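Local coordinates for succinylglutamate desuccinylase (Vibrio parahaemolyticus, PDB 2BCO), which probably hydrolyses N-succinylglutamate to succinate and glutamate with one zinc ion per subunit, the last step of the arginine succinyltransferase pathway of arginine degradation, at residues A[56-61]-A[71-76]; A[139-144]-A[211-216]; A[150-155]-A[242-247]; A[186-191]-A[238-243]. All blocks are in the same frame, centred on the assembly; numbering follows the deposited sequence.

Interaction 1 (A[56-61]-A[71-76]); sequences IIISCG and ELVDSI
Two side-chain rotations help bring Ile58 and Cys60 of the strand onto Val73 of the helix. In Val73, chi1 of 169° places CG1 anti to the backbone N and leaves CG2 beside that N, and it is the CG2 methyl that makes the contact. The sulfur of Cys60 (chi1 61°) sits between its own backbone N and carbonyl carbon, which tips SG to within 4.1 Å of Val73 CG2. Ile58 contributes its short branch, CG2, which comes within 4.3 Å of Val73 CG2. One methyl therefore touches both strand residues at loose van der Waals range. Ile58 and Cys60 are two apart in the strand, so both side chains project from the face that the helix covers, whereas Ser59 points away and bonds through OG to His151 and Asp153. The backbones stay well separated, 8.0 Å between the CA atoms of Cys60 and Val73, as expected where side chains alone fill the gap. All three touching residues are buried. Strand 55-60 and helix 68-81 begin a beta-alpha-beta unit whose second strand, 90-95, lies parallel beside the first and supplies Phe93, which packs on both Ile58 and Val73.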
loop_
_atom_site.group_PDB
_atom_site.type_symbol
_atom_site.label_atom_id
_atom_site.label_comp_id
_atom_site.label_asym_id
_atom_site.label_seq_id
_atom_site.Cartn_x
_atom_site.Cartn_y
_atom_site.Cartn_z
ATOM N N ILE A 56 9.616 -10.102 1.927
ATOM C CA ILE A 56 8.573 -9.210 1.455
ATOM C C ILE A 56 7.171 -9.540 1.933
ATOM O O ILE A 56 6.676 -10.650 1.739
ATOM C CB ILE A 56 8.519 -9.196 -0.084
ATOM C CG1 ILE A 56 9.932 -9.120 -0.664
ATOM C CG2 ILE A 56 7.671 -8.024 -0.553
ATOM C CD1 ILE A 56 9.966 -9.238 -2.181
ATOM N N ILE A 57 6.534 -8.560 2.556
ATOM C CA ILE A 57 5.161 -8.718 2.995
ATOM C C ILE A 57 4.371 -8.081 1.870
ATOM O O ILE A 57 4.616 -6.939 1.508
ATOM C CB ILE A 57 4.855 -7.934 4.286
ATOM C CG1 ILE A 57 5.615 -8.537 5.467
ATOM C CG2 ILE A 57 3.346 -7.947 4.554
ATOM C CD1 ILE A 57 5.399 -7.770 6.767
ATOM N N ILE A 58 3.444 -8.825 1.292
ATOM C CA ILE A 58 2.636 -8.285 0.216
ATOM C C ILE A 58 1.192 -8.361 0.684
ATOM O O ILE A 58 0.579 -9.419 0.652
ATOM C CB ILE A 58 2.824 -9.107 -1.079
ATOM C CG1 ILE A 58 4.313 -9.135 -1.461
ATOM C CG2 ILE A 58 1.996 -8.498 -2.210
ATOM C CD1 ILE A 58 4.667 -10.191 -2.508
ATOM N N SER A 59 0.653 -7.237 1.138
ATOM C CA SER A 59 -0.719 -7.233 1.613
ATOM C C SER A 59 -1.676 -6.527 0.669
ATOM O O SER A 59 -1.306 -5.615 -0.069
ATOM C CB SER A 59 -0.803 -6.611 3.021
ATOM O OG SER A 59 -0.333 -5.277 3.051
ATOM N N CYS A 60 -2.916 -6.980 0.686
ATOM C CA CYS A 60 -3.945 -6.381 -0.131
ATOM C C CYS A 60 -5.243 -6.486 0.645
ATOM O O CYS A 60 -5.338 -7.243 1.617
ATOM C CB CYS A 60 -4.068 -7.119 -1.465
ATOM S SG CYS A 60 -4.517 -8.829 -1.299
ATOM N N GLY A 61 -6.237 -5.714 0.228
ATOM C CA GLY A 61 -7.514 -5.773 0.901
ATOM C C GLY A 61 -7.652 -5.123 2.269
ATOM O O GLY A 61 -8.597 -5.451 2.978
ATOM N N GLU A 71 -6.681 -9.756 -7.030
ATOM C CA GLU A 71 -6.686 -10.611 -8.216
ATOM C C GLU A 71 -5.251 -10.883 -8.658
ATOM O O GLU A 71 -4.919 -12.014 -9.014
ATOM C CB GLU A 71 -7.455 -9.958 -9.378
ATOM C CG GLU A 71 -8.938 -9.694 -9.124
ATOM C CD GLU A 71 -9.766 -9.719 -10.421
ATOM O OE1 GLU A 71 -10.443 -8.710 -10.744
ATOM O OE2 GLU A 71 -9.729 -10.761 -11.118
ATOM N N LEU A 72 -4.404 -9.850 -8.633
ATOM C CA LEU A 72 -2.997 -10.012 -9.028
ATOM C C LEU A 72 -2.298 -10.975 -8.080
ATOM O O LEU A 72 -1.550 -11.852 -8.512
ATOM C CB LEU A 72 -2.256 -8.667 -9.018
ATOM C CG LEU A 72 -2.755 -7.616 -10.012
ATOM C CD1 LEU A 72 -1.813 -6.420 -9.995
ATOM C CD2 LEU A 72 -2.837 -8.227 -11.431
ATOM N N VAL A 73 -2.542 -10.805 -6.785
ATOM C CA VAL A 73 -1.950 -11.680 -5.782
ATOM C C VAL A 73 -2.452 -13.101 -6.016
ATOM O O VAL A 73 -1.690 -14.057 -5.952
ATOM C CB VAL A 73 -2.327 -11.232 -4.339
ATOM C CG1 VAL A 73 -1.933 -12.308 -3.326
ATOM C CG2 VAL A 73 -1.619 -9.917 -4.004
ATOM N N ASP A 74 -3.738 -13.234 -6.310
ATOM C CA ASP A 74 -4.316 -14.550 -6.540
ATOM C C ASP A 74 -3.663 -15.303 -7.699
ATOM O O ASP A 74 -3.480 -16.519 -7.628
ATOM C CB ASP A 74 -5.813 -14.432 -6.794
ATOM C CG ASP A 74 -6.481 -15.777 -6.923
ATOM O OD1 ASP A 74 -6.519 -16.522 -5.922
ATOM O OD2 ASP A 74 -6.960 -16.089 -8.033
ATOM N N SER A 75 -3.324 -14.586 -8.766
ATOM C CA SER A 75 -2.676 -15.190 -9.932
ATOM C C SER A 75 -1.205 -15.510 -9.654
ATOM O O SER A 75 -0.653 -16.463 -10.214
ATOM C CB SER A 75 -2.779 -14.264 -11.142
ATOM O OG SER A 75 -4.139 -13.991 -11.448
ATOM N N ILE A 76 -0.571 -14.715 -8.794
ATOM C CA ILE A 76 0.821 -14.961 -8.433
ATOM C C ILE A 76 0.897 -16.239 -7.595
ATOM O O ILE A 76 1.796 -17.061 -7.785
ATOM C CB ILE A 76 1.421 -13.746 -7.666
ATOM C CG1 ILE A 76 1.787 -12.653 -8.680
ATOM C CG2 ILE A 76 2.642 -14.152 -6.850
ATOM C CD1 ILE A 76 2.140 -11.329 -8.072
#

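Interaction 2 (A[139-144]-A[211-216]); sequences DFYQDT and YSAQAL
The C-terminal end of helix 125-141, with Tyr141 as its last residue, packs against Tyr211 and Ala213, where the chain passes from helix 203-211 into strand 214-220. Tyr141 does most of the touching. Its CD2 lies 3.6 Å from Tyr211 CB, and farther along the same side chain OH comes 3.4 Å from Ala213 CB. The two tyrosine rings are inclined at 43° with centroids 5.8 Å apart, so the pair is oblique. With CG beside the backbone N (chi1 -72°), the ring of Tyr141 extends from the helix end toward Ala213. Its hydroxyl is hydrogen-bonded to Trp150 O of strand 149-157, which pins the far end of the ring while Tyr211 and Ala213 cover its flank. The other end of the residue is held too: Thr144 OG1 donates to Tyr141 O over 2.7 Å, from 27° outside the carbonyl plane, tying the departing chain back to the helix end. Tyr211 also touches Val137 and Arg138 one turn earlier in helix 125-141, and Ala213 rests on Arg149. The contact thus sets the end of helix 125-141 on one face of neighbouring strands 55-60 and 149-157, where Tyr141 also meets Ile57 and His151.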
loop_
_atom_site.group_PDB
_atom_site.type_symbol
_atom_site.label_atom_id
_atom_site.label_comp_id
_atom_site.label_asym_id
_atom_site.label_seq_id
_atom_site.Cartn_x
_atom_site.Cartn_y
_atom_site.Cartn_z
ATOM N N ASP A 139 6.040 -11.721 13.578
ATOM C CA ASP A 139 6.482 -13.092 13.331
ATOM C C ASP A 139 7.261 -13.269 12.035
ATOM O O ASP A 139 8.201 -14.063 11.969
ATOM C CB ASP A 139 5.287 -14.052 13.316
ATOM C CG ASP A 139 4.651 -14.221 14.687
ATOM O OD1 ASP A 139 5.199 -13.686 15.684
ATOM O OD2 ASP A 139 3.598 -14.897 14.764
ATOM N N PHE A 140 6.869 -12.535 11.004
ATOM C CA PHE A 140 7.531 -12.641 9.718
ATOM C C PHE A 140 8.914 -11.988 9.699
ATOM O O PHE A 140 9.847 -12.536 9.123
ATOM C CB PHE A 140 6.648 -12.021 8.637
ATOM C CG PHE A 140 7.184 -12.195 7.250
ATOM C CD1 PHE A 140 7.235 -13.457 6.662
ATOM C CD2 PHE A 140 7.642 -11.097 6.526
ATOM C CE1 PHE A 140 7.732 -13.622 5.366
ATOM C CE2 PHE A 140 8.141 -11.248 5.230
ATOM C CZ PHE A 140 8.187 -12.516 4.648
ATOM N N TYR A 141 9.046 -10.820 10.318
ATOM C CA TYR A 141 10.330 -10.134 10.340
ATOM C C TYR A 141 11.262 -10.617 11.448
ATOM O O TYR A 141 12.433 -10.239 11.480
ATOM C CB TYR A 141 10.144 -8.617 10.478
ATOM C CG TYR A 141 9.596 -7.935 9.240
ATOM C CD1 TYR A 141 9.980 -8.350 7.961
ATOM C CD2 TYR A 141 8.736 -6.842 9.345
ATOM C CE1 TYR A 141 9.522 -7.687 6.810
ATOM C CE2 TYR A 141 8.274 -6.170 8.207
ATOM C CZ TYR A 141 8.669 -6.595 6.941
ATOM O OH TYR A 141 8.201 -5.933 5.821
ATOM N N GLN A 142 10.754 -11.453 12.348
ATOM C CA GLN A 142 11.570 -11.955 13.449
ATOM C C GLN A 142 12.809 -12.673 12.915
ATOM O O GLN A 142 12.719 -13.538 12.040
ATOM C CB GLN A 142 10.761 -12.912 14.335
ATOM C CG GLN A 142 11.540 -13.419 15.542
ATOM C CD GLN A 142 10.802 -14.492 16.319
ATOM O OE1 GLN A 142 9.683 -14.277 16.787
ATOM N NE2 GLN A 142 11.430 -15.655 16.467
ATOM N N ASP A 143 13.966 -12.303 13.451
ATOM C CA ASP A 143 15.240 -12.897 13.044
ATOM C C ASP A 143 15.554 -12.698 11.561
ATOM O O ASP A 143 15.952 -13.634 10.865
ATOM C CB ASP A 143 15.273 -14.399 13.373
ATOM C CG ASP A 143 15.025 -14.684 14.846
ATOM O OD1 ASP A 143 15.596 -13.978 15.705
ATOM O OD2 ASP A 143 14.262 -15.625 15.138
ATOM N N THR A 144 15.359 -11.482 11.077
ATOM C CA THR A 144 15.671 -11.160 9.692
ATOM C C THR A 144 16.442 -9.858 9.771
ATOM O O THR A 144 16.191 -9.042 10.655
ATOM C CB THR A 144 14.406 -10.918 8.825
ATOM O OG1 THR A 144 13.754 -9.710 9.239
ATOM C CG2 THR A 144 13.440 -12.081 8.952
ATOM N N TYR A 211 9.790 -1.668 12.057
ATOM C CA TYR A 211 10.693 -2.713 11.593
ATOM C C TYR A 211 11.632 -2.255 10.488
ATOM O O TYR A 211 12.325 -3.064 9.883
ATOM C CB TYR A 211 9.877 -3.925 11.142
ATOM C CG TYR A 211 9.110 -4.558 12.282
ATOM C CD1 TYR A 211 9.732 -5.452 13.150
ATOM C CD2 TYR A 211 7.779 -4.224 12.528
ATOM C CE1 TYR A 211 9.047 -6.007 14.244
ATOM C CE2 TYR A 211 7.083 -4.772 13.623
ATOM C CZ TYR A 211 7.727 -5.662 14.473
ATOM O OH TYR A 211 7.055 -6.215 15.540
ATOM N N SER A 212 11.660 -0.948 10.253
ATOM C CA SER A 212 12.528 -0.362 9.235
ATOM C C SER A 212 12.355 -1.012 7.869
ATOM O O SER A 212 13.323 -1.158 7.126
ATOM C CB SER A 212 13.997 -0.486 9.660
ATOM O OG SER A 212 14.205 0.100 10.932
ATOM N N ALA A 213 11.131 -1.403 7.536
ATOM C CA ALA A 213 10.891 -2.044 6.250
ATOM C C ALA A 213 10.799 -1.012 5.129
ATOM O O ALA A 213 10.365 0.112 5.348
ATOM C CB ALA A 213 9.598 -2.873 6.308
ATOM N N GLN A 214 11.234 -1.397 3.936
ATOM C CA GLN A 214 11.160 -0.521 2.765
ATOM C C GLN A 214 9.680 -0.681 2.429
ATOM O O GLN A 214 9.265 -1.627 1.758
ATOM C CB GLN A 214 12.101 -1.062 1.680
ATOM C CG GLN A 214 13.565 -1.001 2.156
ATOM C CD GLN A 214 14.519 -1.908 1.392
ATOM O OE1 GLN A 214 15.014 -1.547 0.329
ATOM N NE2 GLN A 214 14.773 -3.104 1.933
ATOM N N ALA A 215 8.882 0.245 2.941
ATOM C CA ALA A 215 7.443 0.154 2.804
ATOM C C ALA A 215 6.730 1.210 1.983
ATOM O O ALA A 215 7.135 2.367 1.919
ATOM C CB ALA A 215 6.833 0.097 4.194
ATOM N N LEU A 216 5.637 0.789 1.363
ATOM C CA LEU A 216 4.842 1.704 0.572
ATOM C C LEU A 216 3.390 1.313 0.636
ATOM O O LEU A 216 3.044 0.155 0.864
ATOM C CB LEU A 216 5.243 1.661 -0.906
ATOM C CG LEU A 216 6.653 1.945 -1.416
ATOM C CD1 LEU A 216 6.759 1.410 -2.847
ATOM C CD2 LEU A 216 6.939 3.444 -1.361
#

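Interaction 3 (A[150-155]-A[242-247]); sequences WHLDLH and RNLIAE. With ZN (zinc ion), chain C.
The zinc ion is gripped by His155 ND1 at 2.3 Å together with His63, Glu66 and a water, and His155 belongs to the same strand as Trp150 and Leu152, the residues that meet Leu244 of helix 235-245. The water is a longer ligand, its oxygen 2.6 Å from the metal. Across the contact all is apolar. Leu244, its CG anti to the backbone N at chi1 -178°, uses both methyls: CD1 on Trp150 alone, CD2 on Leu152 and Trp150. CD1 sits over one face of the indole, 4.3 Å from the centroid of the six-membered ring of Trp150 and 18° off its normal, a CH-pi contact. Leu244 CD2 reaches Leu152 CD2 tip to tip at 3.9 Å and also lies 4.1 Å from Trp150 CZ3. Within the strand, Leu152 CD1 borders the indole at its edge, in plane, so the two leucines flank different parts of the ring. Phe184 of helix 179-188 touches both leucines and joins the cluster. Side chains alternate along the strand: Trp150 and Leu152 turn to the helix, His151, Asp153 and His155 to the other side. The chemistry is consistent with apolar and CH-pi packing that helps hold one face of the strand, while His155, farther along it, presents ND1 to the metal.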
loop_
_atom_site.group_PDB
_atom_site.type_symbol
_atom_site.label_atom_id
_atom_site.label_comp_id
_atom_site.label_asym_id
_atom_site.label_seq_id
_atom_site.Cartn_x
_atom_site.Cartn_y
_atom_site.Cartn_z
ATOM N N TRP A 150 10.845 -5.778 3.376
ATOM C CA TRP A 150 9.993 -5.056 2.433
ATOM C C TRP A 150 8.529 -5.230 2.809
ATOM O O TRP A 150 8.120 -6.286 3.278
ATOM C CB TRP A 150 10.148 -5.593 1.005
ATOM C CG TRP A 150 11.459 -5.323 0.337
ATOM C CD1 TRP A 150 12.680 -5.806 0.696
ATOM C CD2 TRP A 150 11.662 -4.559 -0.862
ATOM N NE1 TRP A 150 13.629 -5.413 -0.216
ATOM C CE2 TRP A 150 13.034 -4.660 -1.186
ATOM C CE3 TRP A 150 10.812 -3.843 -1.713
ATOM C CZ2 TRP A 150 13.584 -4.022 -2.308
ATOM C CZ3 TRP A 150 11.362 -3.213 -2.835
ATOM C CH2 TRP A 150 12.731 -3.324 -3.129
ATOM N N HIS A 151 7.741 -4.188 2.593
ATOM C CA HIS A 151 6.315 -4.263 2.846
ATOM C C HIS A 151 5.600 -3.437 1.797
ATOM O O HIS A 151 5.687 -2.212 1.776
ATOM C CB HIS A 151 5.935 -3.751 4.237
ATOM C CG HIS A 151 4.481 -3.937 4.556
ATOM N ND1 HIS A 151 3.934 -3.619 5.780
ATOM C CD2 HIS A 151 3.462 -4.420 3.803
ATOM C CE1 HIS A 151 2.641 -3.897 5.768
ATOM N NE2 HIS A 151 2.328 -4.383 4.581
ATOM N N LEU A 152 4.903 -4.131 0.915
ATOM C CA LEU A 152 4.148 -3.495 -0.145
ATOM C C LEU A 152 2.665 -3.707 0.152
ATOM O O LEU A 152 2.149 -4.820 0.032
ATOM C CB LEU A 152 4.519 -4.117 -1.495
ATOM C CG LEU A 152 5.816 -3.701 -2.201
ATOM C CD1 LEU A 152 6.947 -3.491 -1.227
ATOM C CD2 LEU A 152 6.189 -4.776 -3.192
ATOM N N ASP A 153 1.997 -2.638 0.571
ATOM C CA ASP A 153 0.569 -2.679 0.883
ATOM C C ASP A 153 -0.201 -2.193 -0.345
ATOM O O ASP A 153 -0.151 -1.009 -0.685
ATOM C CB ASP A 153 0.251 -1.767 2.071
ATOM C CG ASP A 153 -1.166 -1.948 2.560
ATOM O OD1 ASP A 153 -1.696 -1.065 3.265
ATOM O OD2 ASP A 153 -1.753 -2.997 2.238
ATOM N N LEU A 154 -0.938 -3.096 -0.982
ATOM C CA LEU A 154 -1.660 -2.771 -2.217
ATOM C C LEU A 154 -3.105 -2.280 -2.089
ATOM O O LEU A 154 -3.985 -2.997 -1.599
ATOM C CB LEU A 154 -1.603 -3.984 -3.142
ATOM C CG LEU A 154 -0.245 -4.699 -3.140
ATOM C CD1 LEU A 154 -0.264 -5.853 -4.157
ATOM C CD2 LEU A 154 0.874 -3.686 -3.480
ATOM N N HIS A 155 -3.337 -1.062 -2.573
ATOM C CA HIS A 155 -4.646 -0.426 -2.521
ATOM C C HIS A 155 -5.126 0.024 -3.908
ATOM O O HIS A 155 -4.467 -0.232 -4.921
ATOM C CB HIS A 155 -4.581 0.783 -1.578
ATOM C CG HIS A 155 -4.247 0.425 -0.163
ATOM N ND1 HIS A 155 -5.103 0.678 0.890
ATOM C CD2 HIS A 155 -3.171 -0.189 0.371
ATOM C CE1 HIS A 155 -4.568 0.232 2.010
ATOM N NE2 HIS A 155 -3.394 -0.301 1.726
ATOM N N ARG A 242 6.481 -9.468 -10.012
ATOM C CA ARG A 242 6.905 -10.854 -10.223
ATOM C C ARG A 242 8.431 -10.919 -10.271
ATOM O O ARG A 242 9.036 -11.846 -9.732
ATOM C CB ARG A 242 6.305 -11.421 -11.516
ATOM C CG ARG A 242 4.830 -11.826 -11.379
ATOM C CD ARG A 242 4.136 -11.975 -12.733
ATOM N NE ARG A 242 2.732 -12.337 -12.579
ATOM C CZ ARG A 242 2.287 -13.574 -12.362
ATOM N NH1 ARG A 242 3.139 -14.592 -12.275
ATOM N NH2 ARG A 242 0.984 -13.790 -12.220
ATOM N N ASN A 243 9.051 -9.926 -10.896
ATOM C CA ASN A 243 10.506 -9.897 -10.986
ATOM C C ASN A 243 11.123 -9.738 -9.600
ATOM O O ASN A 243 12.205 -10.249 -9.337
ATOM C CB ASN A 243 10.984 -8.744 -11.882
ATOM C CG ASN A 243 10.683 -8.980 -13.358
ATOM O OD1 ASN A 243 10.527 -10.117 -13.798
ATOM N ND2 ASN A 243 10.626 -7.901 -14.129
ATOM N N LEU A 244 10.421 -9.034 -8.715
ATOM C CA LEU A 244 10.916 -8.796 -7.368
ATOM C C LEU A 244 10.911 -10.067 -6.527
ATOM O O LEU A 244 11.890 -10.361 -5.827
ATOM C CB LEU A 244 10.079 -7.710 -6.684
ATOM C CG LEU A 244 10.470 -7.283 -5.263
ATOM C CD1 LEU A 244 11.870 -6.673 -5.277
ATOM C CD2 LEU A 244 9.452 -6.268 -4.727
ATOM N N ILE A 245 9.817 -10.821 -6.582
ATOM C CA ILE A 245 9.760 -12.051 -5.809
ATOM C C ILE A 245 10.721 -13.095 -6.410
ATOM O O ILE A 245 11.169 -14.005 -5.719
ATOM C CB ILE A 245 8.302 -12.611 -5.738
ATOM C CG1 ILE A 245 7.990 -13.460 -6.960
ATOM C CG2 ILE A 245 7.295 -11.465 -5.660
ATOM C CD1 ILE A 245 8.128 -14.931 -6.696
ATOM N N ALA A 246 11.059 -12.943 -7.688
ATOM C CA ALA A 246 11.969 -13.878 -8.352
ATOM C C ALA A 246 13.404 -13.360 -8.457
ATOM O O ALA A 246 14.267 -14.047 -8.998
ATOM C CB ALA A 246 11.448 -14.221 -9.749
ATOM N N GLU A 247 13.657 -12.160 -7.941
ATOM C CA GLU A 247 14.994 -11.564 -7.998
ATOM C C GLU A 247 15.558 -11.602 -9.416
ATOM O O GLU A 247 16.665 -12.092 -9.636
ATOM C CB GLU A 247 15.955 -12.304 -7.057
ATOM C CG GLU A 247 15.848 -11.902 -5.601
ATOM C CD GLU A 247 16.218 -10.448 -5.371
ATOM O OE1 GLU A 247 15.466 -9.558 -5.824
ATOM O OE2 GLU A 247 17.267 -10.196 -4.742
HETATM ZN ZN ZN C . -7.036 1.679 0.148
HETATM O O HOH W 1 -7.195 4.076 -0.739
#

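Interaction 4 (A[186-191]-A[238-243]); sequences DSAHIE and DLALRN
Van der Waals packing between Ala188 and Ala240 forms the contact itself. The side chain of Ala240 points at the end of helix 179-188, and Ala240 CB lies 3.3 Å from Ala188 CA, with Ala188 CB only 3.5 Å away. Such tight spacing is possible because both residues are small, and the CA atoms of Ala188 and Ala240 come as near as 4.8 Å. Ser187 adds a looser touch, its CB 4.3 Å from Ala240 CB, while its hydroxyl is bound within its own helix to Asp183 O.

Hydrogen bonds act inside each segment. Asp186 O is held twice by His189: by the backbone N at 3.0 Å and by ring atom ND1 at 3.2 Å. The ND1 bond runs at 163°, in the carbonyl plane and close to the ring plane, so the imidazole is turned edge-on to the oxygen.

Charge pairing appears on helix 235-245. Arg242 NE reaches Asp238 OD2, one turn back, at 2.9 Å, on the syn side of the carboxylate though 32° out of its plane. NH1 of the same arginine is salt-bridged to Asp79, which links this helix to the 68-81 region.

His189, with positive phi of 71°, ends helix 179-188 in a Schellman motif, and the arrangement is that of a capped helix terminus packed closely on a neighbouring helix through alanines.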
loop_
_atom_site.group_PDB
_atom_site.type_symbol
_atom_site.label_atom_id
_atom_site.label_comp_id
_atom_site.label_asym_id
_atom_site.label_seq_id
_atom_site.Cartn_x
_atom_site.Cartn_y
_atom_site.Cartn_z
ATOM N N ASP A 186 10.121 2.607 -10.312
ATOM C CA ASP A 186 10.377 2.927 -11.706
ATOM C C ASP A 186 10.121 1.732 -12.617
ATOM O O ASP A 186 9.476 1.861 -13.654
ATOM C CB ASP A 186 11.815 3.442 -11.869
ATOM C CG ASP A 186 12.053 4.757 -11.133
ATOM O OD1 ASP A 186 13.220 5.164 -10.988
ATOM O OD2 ASP A 186 11.070 5.392 -10.701
ATOM N N SER A 187 10.610 0.566 -12.222
ATOM C CA SER A 187 10.400 -0.624 -13.032
ATOM C C SER A 187 8.920 -0.970 -13.119
ATOM O O SER A 187 8.461 -1.458 -14.151
ATOM C CB SER A 187 11.172 -1.815 -12.456
ATOM O OG SER A 187 12.567 -1.613 -12.592
ATOM N N ALA A 188 8.179 -0.706 -12.041
ATOM C CA ALA A 188 6.747 -1.001 -11.989
ATOM C C ALA A 188 5.934 0.010 -12.764
ATOM O O ALA A 188 4.751 -0.200 -12.997
ATOM C CB ALA A 188 6.262 -1.041 -10.542
ATOM N N HIS A 189 6.569 1.108 -13.156
ATOM C CA HIS A 189 5.900 2.158 -13.913
ATOM C C HIS A 189 4.895 2.943 -13.078
ATOM O O HIS A 189 3.919 3.475 -13.611
ATOM C CB HIS A 189 5.201 1.573 -15.142
ATOM C CG HIS A 189 6.132 1.209 -16.255
ATOM N ND1 HIS A 189 7.493 1.064 -16.068
ATOM C CD2 HIS A 189 5.905 0.935 -17.561
ATOM C CE1 HIS A 189 8.058 0.716 -17.206
ATOM N NE2 HIS A 189 7.116 0.630 -18.132
ATOM N N ILE A 190 5.138 3.014 -11.769
ATOM C CA ILE A 190 4.268 3.771 -10.874
ATOM C C ILE A 190 4.564 5.227 -11.217
ATOM O O ILE A 190 5.694 5.698 -11.085
ATOM C CB ILE A 190 4.601 3.480 -9.398
ATOM C CG1 ILE A 190 4.439 1.979 -9.138
ATOM C CG2 ILE A 190 3.672 4.265 -8.479
ATOM C CD1 ILE A 190 2.970 1.490 -9.224
ATOM N N GLU A 191 3.544 5.929 -11.684
ATOM C CA GLU A 191 3.692 7.307 -12.123
ATOM C C GLU A 191 4.226 8.318 -11.123
ATOM O O GLU A 191 4.920 9.253 -11.513
ATOM C CB GLU A 191 2.363 7.782 -12.699
ATOM C CG GLU A 191 1.918 6.929 -13.880
ATOM C CD GLU A 191 0.517 7.250 -14.343
ATOM O OE1 GLU A 191 0.234 8.445 -14.581
ATOM O OE2 GLU A 191 -0.302 6.311 -14.481
ATOM N N ASP A 238 2.541 -5.528 -12.139
ATOM C CA ASP A 238 2.529 -6.961 -11.866
ATOM C C ASP A 238 3.811 -7.676 -12.282
ATOM O O ASP A 238 4.269 -8.592 -11.592
ATOM C CB ASP A 238 1.324 -7.606 -12.559
ATOM C CG ASP A 238 1.237 -9.096 -12.315
ATOM O OD1 ASP A 238 1.074 -9.509 -11.156
ATOM O OD2 ASP A 238 1.334 -9.862 -13.291
ATOM N N LEU A 239 4.375 -7.257 -13.412
ATOM C CA LEU A 239 5.607 -7.833 -13.943
ATOM C C LEU A 239 6.765 -7.424 -13.035
ATOM O O LEU A 239 7.644 -8.226 -12.725
ATOM C CB LEU A 239 5.844 -7.313 -15.360
ATOM C CG LEU A 239 6.655 -8.166 -16.339
ATOM C CD1 LEU A 239 6.697 -7.467 -17.692
ATOM C CD2 LEU A 239 8.055 -8.384 -15.820
ATOM N N ALA A 240 6.758 -6.165 -12.614
ATOM C CA ALA A 240 7.803 -5.667 -11.730
ATOM C C ALA A 240 7.708 -6.425 -10.401
ATOM O O ALA A 240 8.724 -6.775 -9.811
ATOM C CB ALA A 240 7.639 -4.165 -11.507
ATOM N N LEU A 241 6.486 -6.693 -9.946
ATOM C CA LEU A 241 6.292 -7.419 -8.698
ATOM C C LEU A 241 6.724 -8.875 -8.846
ATOM O O LEU A 241 7.271 -9.464 -7.912
ATOM C CB LEU A 241 4.827 -7.343 -8.248
ATOM C CG LEU A 241 4.445 -8.085 -6.963
ATOM C CD1 LEU A 241 5.262 -7.573 -5.782
ATOM C CD2 LEU A 241 2.975 -7.875 -6.711
ATOM N N ARG A 242 6.481 -9.468 -10.012
ATOM C CA ARG A 242 6.905 -10.854 -10.223
ATOM C C ARG A 242 8.431 -10.919 -10.271
ATOM O O ARG A 242 9.036 -11.846 -9.732
ATOM C CB ARG A 242 6.305 -11.421 -11.516
ATOM C CG ARG A 242 4.830 -11.826 -11.379
ATOM C CD ARG A 242 4.136 -11.975 -12.733
ATOM N NE ARG A 242 2.732 -12.337 -12.579
ATOM C CZ ARG A 242 2.287 -13.574 -12.362
ATOM N NH1 ARG A 242 3.139 -14.592 -12.275
ATOM N NH2 ARG A 242 0.984 -13.790 -12.220
ATOM N N ASN A 243 9.051 -9.926 -10.896
ATOM C CA ASN A 243 10.506 -9.897 -10.986
ATOM C C ASN A 243 11.123 -9.738 -9.600
ATOM O O ASN A 243 12.205 -10.249 -9.337
ATOM C CB ASN A 243 10.984 -8.744 -11.882
ATOM C CG ASN A 243 10.683 -8.980 -13.358
ATOM O OD1 ASN A 243 10.527 -10.117 -13.798
ATOM N ND2 ASN A 243 10.626 -7.901 -14.129
#

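In the fold
All four contacts lie in the catalytic domain around a central run of parallel strands, 55-60, 149-157 and 214-220. Interactions 1, 3 and 4 lie on the face covered by helices 68-81, 179-188 and 235-245; interaction 2 lies on the other, the side of helices 125-141 and 203-211. Centres of interactions 1 and 3 are about 8 Å apart, those of 3 and 4, which share Arg242 and Asn243, about 9 Å, and those of 2 and 4 about 21 Å. Interaction 1 closes first along the chain; interaction 2 then alternates with both 3 and 4. Distant segments are thereby interleaved into one alpha/beta body that carries the zinc-binding His155.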